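Local structure of 6-phospho-beta-d glycosidase (Streptococcus pyogenes, 5FOO) at residues T417-W422 / G433-N438; P48-D53 / H440-R445; L225-P230 / Y347-K352; A255-K260 / D355-I360. The protein is a family 1 glycoside hydrolase that probably cleaves 6-phospho-beta-glucosides, and it holds 6-phosphocyclophellitol in its active-site pocket. The protein carries 1 engineered substitution. All coordinates share one frame; numbering follows the deposited sequence.

Interaction 1: residues T417-W422 / G433-N438; sequences TPIDGW and GLVENN
The carboxylate of Asp-420 is the flat group here, and two backbone N-H groups of 433-438 reach it differently. Gly-433 N meets Asp-420 OD1 nearly end-on at 3.0 Å, whereas Asn-437 N comes to Asp-420 OD2 from above the plane, 51° out of it, at 3.1 Å. Both segments follow the eighth strand of the family 1 TIM barrel, where Trp-416, Ser-423, Trp-424 and Tyr-432 belong to the ligand pocket. CG of Asp-420 sits beside its own backbone N (chi1 -70°), which swings the carboxylate across to the neighbouring backbone. Arg-431 and Lys-447 form salt bridges with OD2 and OD1, so both oxygens are well supplied with donors and the group is probably ionised.

Beside the carboxylate the two backbones make a single beta bridge, Ile-419 with Val-435: Val-435 N donates to Pro-418 O at 2.9 Å, and Asp-420 N returns a straight bond to Val-435 O. The side chains of Ile-419 and Val-435 run alongside one another in the same direction, CG1 of Ile-419 3.9 Å from CB of Val-435. Thr-417 O accepts from Leu-434 N and also takes a CA-H...O contact from Gly-433 CA at 3.1 Å.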
loop_
_atom_site.group_PDB
_atom_site.type_symbol
_atom_site.label_atom_id
_atom_site.label_comp_id
_atom_site.label_asym_id
_atom_site.label_seq_id
_atom_site.Cartn_x
_atom_site.Cartn_y
_atom_site.Cartn_z
ATOM N N THR A 417 1.397 10.269 -5.667
ATOM C CA THR A 417 2.377 9.416 -6.322
ATOM C C THR A 417 3.346 10.413 -6.999
ATOM O O THR A 417 2.917 11.505 -7.395
ATOM C CB THR A 417 1.830 8.329 -7.218
ATOM O OG1 THR A 417 2.856 7.350 -7.410
ATOM C CG2 THR A 417 1.371 8.916 -8.535
ATOM N N PRO A 418 4.637 10.089 -7.105
ATOM C CA PRO A 418 5.490 11.091 -7.752
ATOM C C PRO A 418 5.102 11.476 -9.187
ATOM O O PRO A 418 5.083 12.649 -9.522
ATOM C CB PRO A 418 6.858 10.416 -7.758
ATOM C CG PRO A 418 6.826 9.657 -6.515
ATOM C CD PRO A 418 5.464 9.038 -6.477
ATOM N N ILE A 419 4.875 10.471 -10.011
ATOM C CA ILE A 419 4.537 10.623 -11.394
ATOM C C ILE A 419 3.255 9.826 -11.665
ATOM O O ILE A 419 3.153 8.683 -11.253
ATOM C CB ILE A 419 5.674 10.071 -12.264
ATOM C CG1 ILE A 419 6.969 10.858 -12.011
ATOM C CG2 ILE A 419 5.287 10.110 -13.752
ATOM C CD1 ILE A 419 8.202 10.216 -12.606
ATOM N N ASP A 420 2.309 10.420 -12.379
ATOM C CA ASP A 420 1.032 9.801 -12.718
ATOM C C ASP A 420 1.278 8.369 -13.063
ATOM O O ASP A 420 2.208 8.082 -13.868
ATOM C CB ASP A 420 0.372 10.480 -13.943
ATOM C CG ASP A 420 -0.152 11.916 -13.666
ATOM O OD1 ASP A 420 -0.377 12.325 -12.500
ATOM O OD2 ASP A 420 -0.416 12.617 -14.681
ATOM N N GLY A 421 0.486 7.469 -12.461
ATOM C CA GLY A 421 0.602 6.044 -12.776
ATOM C C GLY A 421 -0.723 5.329 -13.041
ATOM O O GLY A 421 -1.806 5.893 -12.894
ATOM N N TRP A 422 -0.616 4.049 -13.316
ATOM C CA TRP A 422 -1.755 3.228 -13.693
ATOM C C TRP A 422 -2.440 2.728 -12.452
ATOM O O TRP A 422 -1.834 1.946 -11.744
ATOM C CB TRP A 422 -1.231 2.062 -14.520
ATOM C CG TRP A 422 -2.261 1.174 -15.074
ATOM C CD1 TRP A 422 -3.158 1.463 -16.108
ATOM C CD2 TRP A 422 -2.556 -0.155 -14.652
ATOM N NE1 TRP A 422 -3.934 0.343 -16.368
ATOM C CE2 TRP A 422 -3.604 -0.645 -15.484
ATOM C CE3 TRP A 422 -2.029 -1.002 -13.661
ATOM C CZ2 TRP A 422 -4.144 -1.907 -15.328
ATOM C CZ3 TRP A 422 -2.572 -2.270 -13.523
ATOM C CH2 TRP A 422 -3.612 -2.711 -14.377
ATOM N N GLY A 433 -0.316 12.417 -9.509
ATOM C CA GLY A 433 1.081 12.779 -9.531
ATOM C C GLY A 433 1.345 14.180 -9.058
ATOM O O GLY A 433 0.510 15.119 -9.249
ATOM N N LEU A 434 2.524 14.351 -8.474
ATOM C CA LEU A 434 3.124 15.689 -8.417
ATOM C C LEU A 434 3.625 16.077 -9.828
ATOM O O LEU A 434 3.832 17.229 -10.140
ATOM C CB LEU A 434 4.341 15.644 -7.483
ATOM C CG LEU A 434 4.112 15.256 -6.050
ATOM C CD1 LEU A 434 5.460 15.021 -5.375
ATOM C CD2 LEU A 434 3.272 16.306 -5.310
ATOM N N VAL A 435 3.901 15.081 -10.642
ATOM C CA VAL A 435 4.439 15.241 -11.973
ATOM C C VAL A 435 3.519 14.509 -12.936
ATOM O O VAL A 435 3.235 13.324 -12.774
ATOM C CB VAL A 435 5.842 14.618 -12.072
ATOM C CG1 VAL A 435 6.421 14.769 -13.483
ATOM C CG2 VAL A 435 6.773 15.266 -11.017
ATOM N N GLU A 436 3.122 15.225 -13.975
ATOM C CA GLU A 436 2.197 14.742 -14.986
ATOM C C GLU A 436 2.929 13.752 -15.859
ATOM O O GLU A 436 4.102 13.955 -16.155
ATOM C CB GLU A 436 1.789 15.967 -15.844
ATOM C CG GLU A 436 0.962 15.653 -17.050
ATOM C CD GLU A 436 0.735 16.850 -17.960
ATOM O OE1 GLU A 436 1.236 17.999 -17.713
ATOM O OE2 GLU A 436 0.056 16.570 -18.957
ATOM N N ASN A 437 2.248 12.733 -16.311
ATOM C CA ASN A 437 2.746 11.885 -17.360
ATOM C C ASN A 437 1.785 11.935 -18.549
ATOM O O ASN A 437 0.577 11.760 -18.397
ATOM C CB ASN A 437 2.858 10.418 -16.933
ATOM C CG ASN A 437 3.650 9.583 -17.924
ATOM O OD1 ASN A 437 4.495 10.110 -18.693
ATOM N ND2 ASN A 437 3.435 8.299 -17.898
ATOM N N ASN A 438 2.315 12.147 -19.740
ATOM C CA ASN A 438 1.485 11.978 -20.937
ATOM C C ASN A 438 1.493 10.491 -21.241
ATOM O O ASN A 438 2.532 9.902 -21.504
ATOM C CB ASN A 438 2.075 12.767 -22.079
ATOM C CG ASN A 438 1.275 12.657 -23.365
ATOM O OD1 ASN A 438 0.996 11.586 -23.926
ATOM N ND2 ASN A 438 0.873 13.773 -23.813
#

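Interaction 2: residues P48-D53 / H440-R445; sequences PDTASD and HTQVRR
Gln-442 and Arg-444 hold the 48-53 loop by two successive carbonyls. NE2 of Gln-442 donates to Ala-51 O at 3.0 Å, tilted out of the carbonyl plane; a bend in the glutamine chain at chi2 (-69°) turns the amide toward that oxygen. Arg-444 meets Ser-52 O end-on with both terminal nitrogens, 2.8 Å from NH2 and 3.0 Å from NH1. The oxygen lies at the guanidinium edge, close to its plane; NH2 lines up with the C=O bond, while NH1 stands above the carbonyl plane.

Apolar atoms fill in beside these bonds. CB of Asp-53 packs on the Gln-442 amide, 3.5 Å from CD, and the methyl CG2 of Thr-50 sits 3.5 Å from NE2 of Gln-442.

The two carbonyls belong to a type II' turn from Thr-50 to Asp-53, closed by Asp-53 N bonding to Thr-50 O, and Asp-53 stands at the N-cap position of helix 54-67. Across from it, Arg-444 begins the second strand of a small antiparallel hairpin, 435-437 with 444-446.

The next shell fixes the amide's rotation. OE1 of Gln-442 lies 3.1 Å from Ser-52 O, two acceptors that NH1 of Arg-444 bridges: it also reaches OE1, at 3.3 Å, in the amide carbonyl plane and on a lone pair. Asn-437 works on both groups, giving ND2 to OE1 and taking NH1 on its OD1. Farther out, Asp-61 on helix 54-67 pairs with NH2 in a salt bridge.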
loop_
_atom_site.group_PDB
_atom_site.type_symbol
_atom_site.label_atom_id
_atom_site.label_comp_id
_atom_site.label_asym_id
_atom_site.label_seq_id
_atom_site.Cartn_x
_atom_site.Cartn_y
_atom_site.Cartn_z
ATOM N N PRO A 48 -1.755 -2.444 -18.334
ATOM C CA PRO A 48 -0.456 -2.242 -17.746
ATOM C C PRO A 48 0.714 -2.590 -18.617
ATOM O O PRO A 48 1.828 -2.735 -18.079
ATOM C CB PRO A 48 -0.504 -3.215 -16.551
ATOM C CG PRO A 48 -1.271 -4.398 -17.109
ATOM C CD PRO A 48 -2.365 -3.729 -17.889
ATOM N N ASP A 49 0.514 -2.823 -19.917
ATOM C CA ASP A 49 1.658 -3.213 -20.755
ATOM C C ASP A 49 2.796 -2.177 -20.811
ATOM O O ASP A 49 3.983 -2.547 -20.935
ATOM C CB ASP A 49 1.255 -3.542 -22.191
ATOM C CG ASP A 49 0.302 -4.731 -22.277
ATOM O OD1 ASP A 49 0.676 -5.819 -21.797
ATOM O OD2 ASP A 49 -0.806 -4.555 -22.796
ATOM N N THR A 50 2.421 -0.905 -20.736
ATOM C CA THR A 50 3.402 0.139 -20.741
ATOM C C THR A 50 3.387 0.924 -19.445
ATOM O O THR A 50 4.464 1.287 -18.994
ATOM C CB THR A 50 3.201 1.049 -21.978
ATOM O OG1 THR A 50 3.576 0.270 -23.116
ATOM C CG2 THR A 50 4.094 2.277 -21.963
ATOM N N ALA A 51 2.196 1.133 -18.857
ATOM C CA ALA A 51 1.981 1.891 -17.668
ATOM C C ALA A 51 2.720 3.236 -17.752
ATOM O O ALA A 51 2.533 3.947 -18.732
ATOM C CB ALA A 51 2.383 1.058 -16.441
ATOM N N SER A 52 3.604 3.588 -16.796
ATOM C CA SER A 52 4.291 4.851 -16.918
ATOM C C SER A 52 5.753 4.663 -17.355
ATOM O O SER A 52 6.531 5.524 -17.115
ATOM C CB SER A 52 4.151 5.691 -15.631
ATOM O OG SER A 52 2.849 6.302 -15.607
ATOM N N ASP A 53 6.087 3.547 -17.990
ATOM C CA ASP A 53 7.355 3.375 -18.695
ATOM C C ASP A 53 8.598 3.480 -17.760
ATOM O O ASP A 53 9.713 3.826 -18.207
ATOM C CB ASP A 53 7.463 4.388 -19.876
ATOM C CG ASP A 53 8.595 4.062 -20.858
ATOM O OD1 ASP A 53 8.815 2.815 -21.039
ATOM O OD2 ASP A 53 9.241 5.054 -21.429
ATOM N N HIS A 440 0.622 8.800 -23.779
ATOM C CA HIS A 440 0.903 8.354 -25.108
ATOM C C HIS A 440 2.387 8.510 -25.415
ATOM O O HIS A 440 2.910 7.683 -26.100
ATOM C CB HIS A 440 0.047 9.109 -26.131
ATOM C CG HIS A 440 -1.388 9.180 -25.771
ATOM N ND1 HIS A 440 -2.240 8.104 -25.910
ATOM C CD2 HIS A 440 -2.115 10.186 -25.225
ATOM C CE1 HIS A 440 -3.438 8.448 -25.470
ATOM N NE2 HIS A 440 -3.392 9.712 -25.082
ATOM N N THR A 441 3.023 9.582 -24.954
ATOM C CA THR A 441 4.446 9.852 -25.240
ATOM C C THR A 441 5.401 9.517 -24.088
ATOM O O THR A 441 6.602 9.618 -24.266
ATOM C CB THR A 441 4.689 11.347 -25.563
ATOM O OG1 THR A 441 4.424 12.150 -24.411
ATOM C CG2 THR A 441 3.781 11.800 -26.773
ATOM N N GLN A 442 4.848 9.205 -22.915
ATOM C CA GLN A 442 5.591 9.023 -21.658
ATOM C C GLN A 442 6.519 10.185 -21.273
ATOM O O GLN A 442 7.474 10.023 -20.499
ATOM C CB GLN A 442 6.360 7.713 -21.755
ATOM C CG GLN A 442 5.470 6.529 -22.008
ATOM C CD GLN A 442 4.608 6.202 -20.819
ATOM O OE1 GLN A 442 4.942 6.488 -19.635
ATOM N NE2 GLN A 442 3.479 5.576 -21.111
ATOM N N VAL A 443 6.206 11.364 -21.774
ATOM C CA VAL A 443 6.880 12.575 -21.348
ATOM C C VAL A 443 6.321 13.076 -20.032
ATOM O O VAL A 443 5.086 13.222 -19.868
ATOM C CB VAL A 443 6.701 13.682 -22.413
ATOM C CG1 VAL A 443 7.229 15.056 -21.920
ATOM C CG2 VAL A 443 7.400 13.226 -23.679
ATOM N N ARG A 444 7.225 13.422 -19.123
ATOM C CA ARG A 444 6.847 13.964 -17.806
ATOM C C ARG A 444 6.840 15.494 -17.811
ATOM O O ARG A 444 7.589 16.134 -18.535
ATOM C CB ARG A 444 7.812 13.514 -16.702
ATOM C CG ARG A 444 7.659 12.093 -16.214
ATOM C CD ARG A 444 8.071 11.094 -17.249
ATOM N NE ARG A 444 8.407 9.808 -16.661
ATOM C CZ ARG A 444 7.874 8.626 -16.945
ATOM N NH1 ARG A 444 6.846 8.468 -17.810
ATOM N NH2 ARG A 444 8.367 7.542 -16.324
ATOM N N ARG A 445 5.994 16.078 -16.983
ATOM C CA ARG A 445 6.013 17.486 -16.748
ATOM C C ARG A 445 5.562 17.793 -15.341
ATOM O O ARG A 445 4.400 17.544 -14.993
ATOM C CB ARG A 445 5.080 18.190 -17.744
ATOM C CG ARG A 445 5.055 19.670 -17.437
ATOM C CD ARG A 445 4.719 20.546 -18.624
ATOM N NE ARG A 445 5.159 21.900 -18.264
ATOM C CZ ARG A 445 4.941 23.014 -18.962
ATOM N NH1 ARG A 445 4.263 22.986 -20.114
ATOM N NH2 ARG A 445 5.402 24.174 -18.474
#

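Interaction 3: residues L225-P230 / Y347-K352; sequences LTPAYP and YDIAIK
Ile-349 makes the close-packed half of this contact, setting its two branches against Leu-225: CG1 sits 3.4 Å from Leu-225 O, and CG2 turns to Leu-225 CB at 4.2 Å. With CG1 beside the backbone N (chi1 -73°) and the chain extended beyond it, CD1 runs on past the Leu-225 carbonyl to within 4.2 Å of Thr-226 N. The same CG1 meets CD of Pro-227, the two side chains crossing at about a right angle. Phe-298 and Leu-296 also pack on Ile-349, and Met-253 and Met-353 on Leu-225, so this half is buried.

In the TIM barrel, Leu-225 comes directly after the fifth strand, 218-224, and helix 344-356 leads toward the seventh, 362-367. The contact thus holds a loop at the C-terminal end of one strand against a helix of the barrel's outer layer.

The other half is more open, built on partly exposed residues. Tyr-229 OH donates at 2.7 Å to Asp-348 OD2, which accepts on its anti lone pair; this oxygen lies near the ring plane, yet the two flat groups are turned 80° apart. CB of Pro-227 rests over one face of that ring, 3.6 Å above it and toward the rim, while CG of the proline reaches Asp-348 CB at 4.0 Å. Lys-352 brings its CG to 4.3 Å from Leu-225 CG, and its amine leads away.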
loop_
_atom_site.group_PDB
_atom_site.type_symbol
_atom_site.label_atom_id
_atom_site.label_comp_id
_atom_site.label_asym_id
_atom_site.label_seq_id
_atom_site.Cartn_x
_atom_site.Cartn_y
_atom_site.Cartn_z
ATOM N N LEU A 225 -4.491 2.181 9.134
ATOM C CA LEU A 225 -5.020 2.357 10.464
ATOM C C LEU A 225 -6.171 3.395 10.405
ATOM O O LEU A 225 -6.506 4.011 11.408
ATOM C CB LEU A 225 -3.879 2.738 11.408
ATOM C CG LEU A 225 -3.820 2.411 12.900
ATOM C CD1 LEU A 225 -4.210 1.004 13.301
ATOM C CD2 LEU A 225 -2.402 2.678 13.349
ATOM N N THR A 226 -6.771 3.555 9.237
ATOM C CA THR A 226 -7.913 4.491 9.055
ATOM C C THR A 226 -9.014 4.211 10.099
ATOM O O THR A 226 -9.425 3.102 10.214
ATOM C CB THR A 226 -8.435 4.396 7.628
ATOM O OG1 THR A 226 -7.362 4.684 6.704
ATOM C CG2 THR A 226 -9.635 5.379 7.376
ATOM N N PRO A 227 -9.390 5.186 10.949
ATOM C CA PRO A 227 -10.437 4.916 11.870
ATOM C C PRO A 227 -11.776 4.574 11.161
ATOM O O PRO A 227 -12.015 5.065 10.051
ATOM C CB PRO A 227 -10.607 6.245 12.613
ATOM C CG PRO A 227 -9.286 6.904 12.479
ATOM C CD PRO A 227 -8.949 6.578 11.049
ATOM N N ALA A 228 -12.583 3.717 11.792
ATOM C CA ALA A 228 -13.971 3.439 11.325
ATOM C C ALA A 228 -14.867 4.276 12.232
ATOM O O ALA A 228 -15.201 3.861 13.338
ATOM C CB ALA A 228 -14.260 1.953 11.429
ATOM N N TYR A 229 -15.122 5.529 11.832
ATOM C CA TYR A 229 -15.809 6.469 12.719
ATOM C C TYR A 229 -17.291 6.044 12.819
ATOM O O TYR A 229 -17.921 5.876 11.782
ATOM C CB TYR A 229 -15.743 7.921 12.187
ATOM C CG TYR A 229 -14.364 8.564 12.182
ATOM C CD1 TYR A 229 -13.579 8.635 13.357
ATOM C CD2 TYR A 229 -13.878 9.135 11.056
ATOM C CE1 TYR A 229 -12.344 9.272 13.353
ATOM C CE2 TYR A 229 -12.654 9.757 11.025
ATOM C CZ TYR A 229 -11.892 9.826 12.160
ATOM O OH TYR A 229 -10.686 10.433 12.035
ATOM N N PRO A 230 -17.838 5.882 14.052
ATOM C CA PRO A 230 -19.237 5.468 14.185
ATOM C C PRO A 230 -20.171 6.551 13.724
ATOM O O PRO A 230 -19.875 7.721 13.914
ATOM C CB PRO A 230 -19.382 5.252 15.659
ATOM C CG PRO A 230 -18.348 6.171 16.292
ATOM C CD PRO A 230 -17.175 6.035 15.368
ATOM N N TYR A 347 -4.150 12.727 12.379
ATOM C CA TYR A 347 -3.840 12.935 13.779
ATOM C C TYR A 347 -4.357 11.761 14.571
ATOM O O TYR A 347 -3.616 11.157 15.383
ATOM C CB TYR A 347 -4.461 14.258 14.278
ATOM C CG TYR A 347 -4.331 14.495 15.768
ATOM C CD1 TYR A 347 -3.132 14.981 16.357
ATOM C CD2 TYR A 347 -5.387 14.247 16.598
ATOM C CE1 TYR A 347 -3.038 15.201 17.734
ATOM C CE2 TYR A 347 -5.281 14.422 17.958
ATOM C CZ TYR A 347 -4.123 14.904 18.505
ATOM O OH TYR A 347 -4.153 15.033 19.851
ATOM N N ASP A 348 -5.606 11.359 14.313
ATOM C CA ASP A 348 -6.149 10.180 15.024
ATOM C C ASP A 348 -5.307 8.922 14.852
ATOM O O ASP A 348 -5.136 8.182 15.807
ATOM C CB ASP A 348 -7.615 9.870 14.657
ATOM C CG ASP A 348 -8.586 11.010 15.077
ATOM O OD1 ASP A 348 -8.309 11.769 16.017
ATOM O OD2 ASP A 348 -9.624 11.171 14.429
ATOM N N ILE A 349 -4.818 8.675 13.640
ATOM C CA ILE A 349 -3.901 7.559 13.390
ATOM C C ILE A 349 -2.600 7.730 14.250
ATOM O O ILE A 349 -2.074 6.780 14.831
ATOM C CB ILE A 349 -3.573 7.516 11.897
ATOM C CG1 ILE A 349 -4.817 6.983 11.098
ATOM C CG2 ILE A 349 -2.392 6.657 11.593
ATOM C CD1 ILE A 349 -4.680 7.168 9.592
ATOM N N ALA A 350 -2.109 8.952 14.301
ATOM C CA ALA A 350 -0.854 9.235 15.006
ATOM C C ALA A 350 -1.002 8.966 16.495
ATOM O O ALA A 350 -0.121 8.340 17.087
ATOM C CB ALA A 350 -0.399 10.668 14.725
ATOM N N ILE A 351 -2.152 9.351 17.050
ATOM C CA ILE A 351 -2.465 9.136 18.462
ATOM C C ILE A 351 -2.651 7.649 18.758
ATOM O O ILE A 351 -2.271 7.141 19.850
ATOM C CB ILE A 351 -3.700 9.987 18.851
ATOM C CG1 ILE A 351 -3.397 11.497 18.711
ATOM C CG2 ILE A 351 -4.239 9.685 20.257
ATOM C CD1 ILE A 351 -2.236 11.969 19.539
ATOM N N LYS A 352 -3.230 6.926 17.800
ATOM C CA LYS A 352 -3.438 5.490 17.968
ATOM C C LYS A 352 -2.095 4.793 18.044
ATOM O O LYS A 352 -1.942 3.888 18.804
ATOM C CB LYS A 352 -4.214 4.942 16.738
ATOM C CG LYS A 352 -4.773 3.554 16.884
ATOM C CD LYS A 352 -6.146 3.565 17.545
ATOM C CE LYS A 352 -6.555 2.137 17.921
ATOM N NZ LYS A 352 -7.821 2.131 18.693
#

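Interaction 4: residues A255-K260 / D355-I360; sequences AAVHGK and DHYDNI
The polar link is a histidine-carboxylate hydrogen bond: His-258 NE2 donates to Asp-358 OD2 at 3.0 Å. CG of His-258 sits beside its backbone N, which carries the ring toward Asp-358, and the side chains reach for each other from facing sides, ring and carboxylate planes 78° apart. OD2 lies at the ring edge near its plane; NE2 meets it from above the carboxylate plane, 41° out. Also at the ring edge, CE1 of His-258 is 3.6 Å from His-356 O.

Among the aromatic contacts, the rings of His-258 and Tyr-357 meet at their edges, planes 21° apart and neither stacked on the other; His-258 CE1 comes to 3.8 Å from Tyr-357 CD1. CG1 of Val-257 takes one face of the imidazole, 3.9 Å above the centre.

Apolar packing centres on Val-257. CG1 approaches the edge of the Tyr-357 ring at CD1, 4.1 Å away, and CG2 reaches CD1 of Ile-360 at 4.0 Å. This joins the C-terminal ends of two TIM-barrel helices, 235-258 and 344-356, the latter leading by a short turn into the seventh strand, on the side of the barrel away from the active site.

His-258 ND1 is hydrogen-bonded to Glu-254 OE1. With a carboxylate at each ring nitrogen, the imidazole is held against rotation and would probably favour the doubly protonated, positively charged form.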
loop_
_atom_site.group_PDB
_atom_site.type_symbol
_atom_site.label_atom_id
_atom_site.label_comp_id
_atom_site.label_asym_id
_atom_site.label_seq_id
_atom_site.Cartn_x
_atom_site.Cartn_y
_atom_site.Cartn_z
ATOM N N ALA A 255 -1.160 -8.604 14.581
ATOM C CA ALA A 255 -0.193 -9.580 14.115
ATOM C C ALA A 255 1.189 -8.969 13.769
ATOM O O ALA A 255 2.212 -9.513 14.160
ATOM C CB ALA A 255 -0.713 -10.325 12.927
ATOM N N ALA A 256 1.222 -7.840 13.065
ATOM C CA ALA A 256 2.491 -7.184 12.708
ATOM C C ALA A 256 3.329 -6.728 13.929
ATOM O O ALA A 256 4.516 -6.983 13.969
ATOM C CB ALA A 256 2.247 -6.003 11.807
ATOM N N VAL A 257 2.683 -6.055 14.882
ATOM C CA VAL A 257 3.335 -5.350 15.942
ATOM C C VAL A 257 3.459 -6.232 17.197
ATOM O O VAL A 257 4.502 -6.282 17.778
ATOM C CB VAL A 257 2.530 -4.108 16.320
ATOM C CG1 VAL A 257 3.152 -3.402 17.501
ATOM C CG2 VAL A 257 2.389 -3.137 15.120
ATOM N N HIS A 258 2.380 -6.905 17.612
ATOM C CA HIS A 258 2.356 -7.705 18.803
ATOM C C HIS A 258 2.433 -9.152 18.515
ATOM O O HIS A 258 2.556 -9.875 19.442
ATOM C CB HIS A 258 1.170 -7.388 19.728
ATOM C CG HIS A 258 1.161 -5.968 20.225
ATOM N ND1 HIS A 258 0.122 -5.093 19.978
ATOM C CD2 HIS A 258 2.094 -5.248 20.898
ATOM C CE1 HIS A 258 0.392 -3.913 20.506
ATOM N NE2 HIS A 258 1.602 -3.970 21.036
ATOM N N GLY A 259 2.439 -9.601 17.268
ATOM C CA GLY A 259 2.672 -11.039 17.003
ATOM C C GLY A 259 1.517 -11.952 17.480
ATOM O O GLY A 259 1.745 -13.140 17.739
ATOM N N LYS A 260 0.297 -11.404 17.579
ATOM C CA LYS A 260 -0.900 -12.151 17.993
ATOM C C LYS A 260 -2.084 -11.685 17.174
ATOM O O LYS A 260 -2.120 -10.557 16.691
ATOM C CB LYS A 260 -1.258 -11.912 19.478
ATOM C CG LYS A 260 -0.116 -11.932 20.469
ATOM N N ASP A 355 -0.488 5.404 21.487
ATOM C CA ASP A 355 -1.130 4.930 22.708
ATOM C C ASP A 355 -1.457 3.492 22.682
ATOM O O ASP A 355 -1.663 2.921 23.741
ATOM C CB ASP A 355 -2.407 5.703 23.019
ATOM C CG ASP A 355 -2.158 7.155 23.322
ATOM O OD1 ASP A 355 -1.018 7.500 23.620
ATOM O OD2 ASP A 355 -3.086 7.971 23.297
ATOM N N HIS A 356 -1.507 2.885 21.502
ATOM C CA HIS A 356 -1.922 1.494 21.415
ATOM C C HIS A 356 -0.903 0.599 20.743
ATOM O O HIS A 356 -0.994 -0.650 20.824
ATOM C CB HIS A 356 -3.301 1.413 20.745
ATOM C CG HIS A 356 -4.376 2.099 21.536
ATOM N ND1 HIS A 356 -4.984 1.515 22.627
ATOM C CD2 HIS A 356 -4.925 3.331 21.423
ATOM C CE1 HIS A 356 -5.851 2.354 23.164
ATOM N NE2 HIS A 356 -5.834 3.465 22.453
ATOM N N TYR A 357 0.117 1.181 20.109
ATOM C CA TYR A 357 1.069 0.301 19.435
ATOM C C TYR A 357 2.482 0.609 19.822
ATOM O O TYR A 357 3.369 0.516 18.962
ATOM C CB TYR A 357 0.821 0.360 17.922
ATOM C CG TYR A 357 -0.466 -0.335 17.591
ATOM C CD1 TYR A 357 -0.557 -1.718 17.592
ATOM C CD2 TYR A 357 -1.622 0.394 17.320
ATOM C CE1 TYR A 357 -1.787 -2.379 17.326
ATOM C CE2 TYR A 357 -2.800 -0.251 17.042
ATOM C CZ TYR A 357 -2.877 -1.620 17.055
ATOM O OH TYR A 357 -4.074 -2.197 16.744
ATOM N N ASP A 358 2.639 0.953 21.121
ATOM C CA ASP A 358 3.909 1.123 21.830
ATOM C C ASP A 358 4.723 2.241 21.212
ATOM O O ASP A 358 5.937 2.233 21.254
ATOM C CB ASP A 358 4.716 -0.159 21.764
ATOM C CG ASP A 358 3.969 -1.333 22.306
ATOM O OD1 ASP A 358 3.319 -1.191 23.334
ATOM O OD2 ASP A 358 4.031 -2.418 21.722
ATOM N N ASN A 359 4.047 3.185 20.577
ATOM C CA ASN A 359 4.730 4.177 19.769
ATOM C C ASN A 359 5.898 3.673 18.921
ATOM O O ASN A 359 6.881 4.421 18.743
ATOM C CB ASN A 359 5.229 5.287 20.702
ATOM C CG ASN A 359 5.204 6.657 20.064
ATOM O OD1 ASN A 359 4.546 6.927 19.038
ATOM N ND2 ASN A 359 5.897 7.559 20.702
ATOM N N ILE A 360 5.820 2.454 18.361
ATOM C CA ILE A 360 6.871 2.060 17.453
ATOM C C ILE A 360 7.050 3.016 16.222
ATOM O O ILE A 360 6.151 3.799 15.865
ATOM C CB ILE A 360 6.705 0.649 16.898
ATOM C CG1 ILE A 360 5.433 0.500 16.094
ATOM C CG2 ILE A 360 6.783 -0.408 18.004
ATOM C CD1 ILE A 360 5.539 -0.704 15.195
#

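Overall arrangement
The four contacts form two pairs on the TIM barrel. Interactions 1 and 2 have centres about 9 Å apart and touch directly: Asp-420 O lies 2.6 Å from Ser-52 OG, probably hydrogen-bonded, and Glu-436 N lies 2.8 Å from Arg-445 O. Interactions 3 and 4, with centres about 15 Å apart, share helix 344-356, and Leu-225 CD1 comes to 4.2 Å from Tyr-357 CE2. Between the pairs nothing touches; interactions 2 and 4 are the farthest apart, about 40 Å between centres. Of interactions 1, 2 and 3, the first lies nearest the bound 6-phosphocyclophellitol, the Thr-417 side chain being about 7 Å away, against about 10 Å for Thr-226 and about 11 Å for Ser-52.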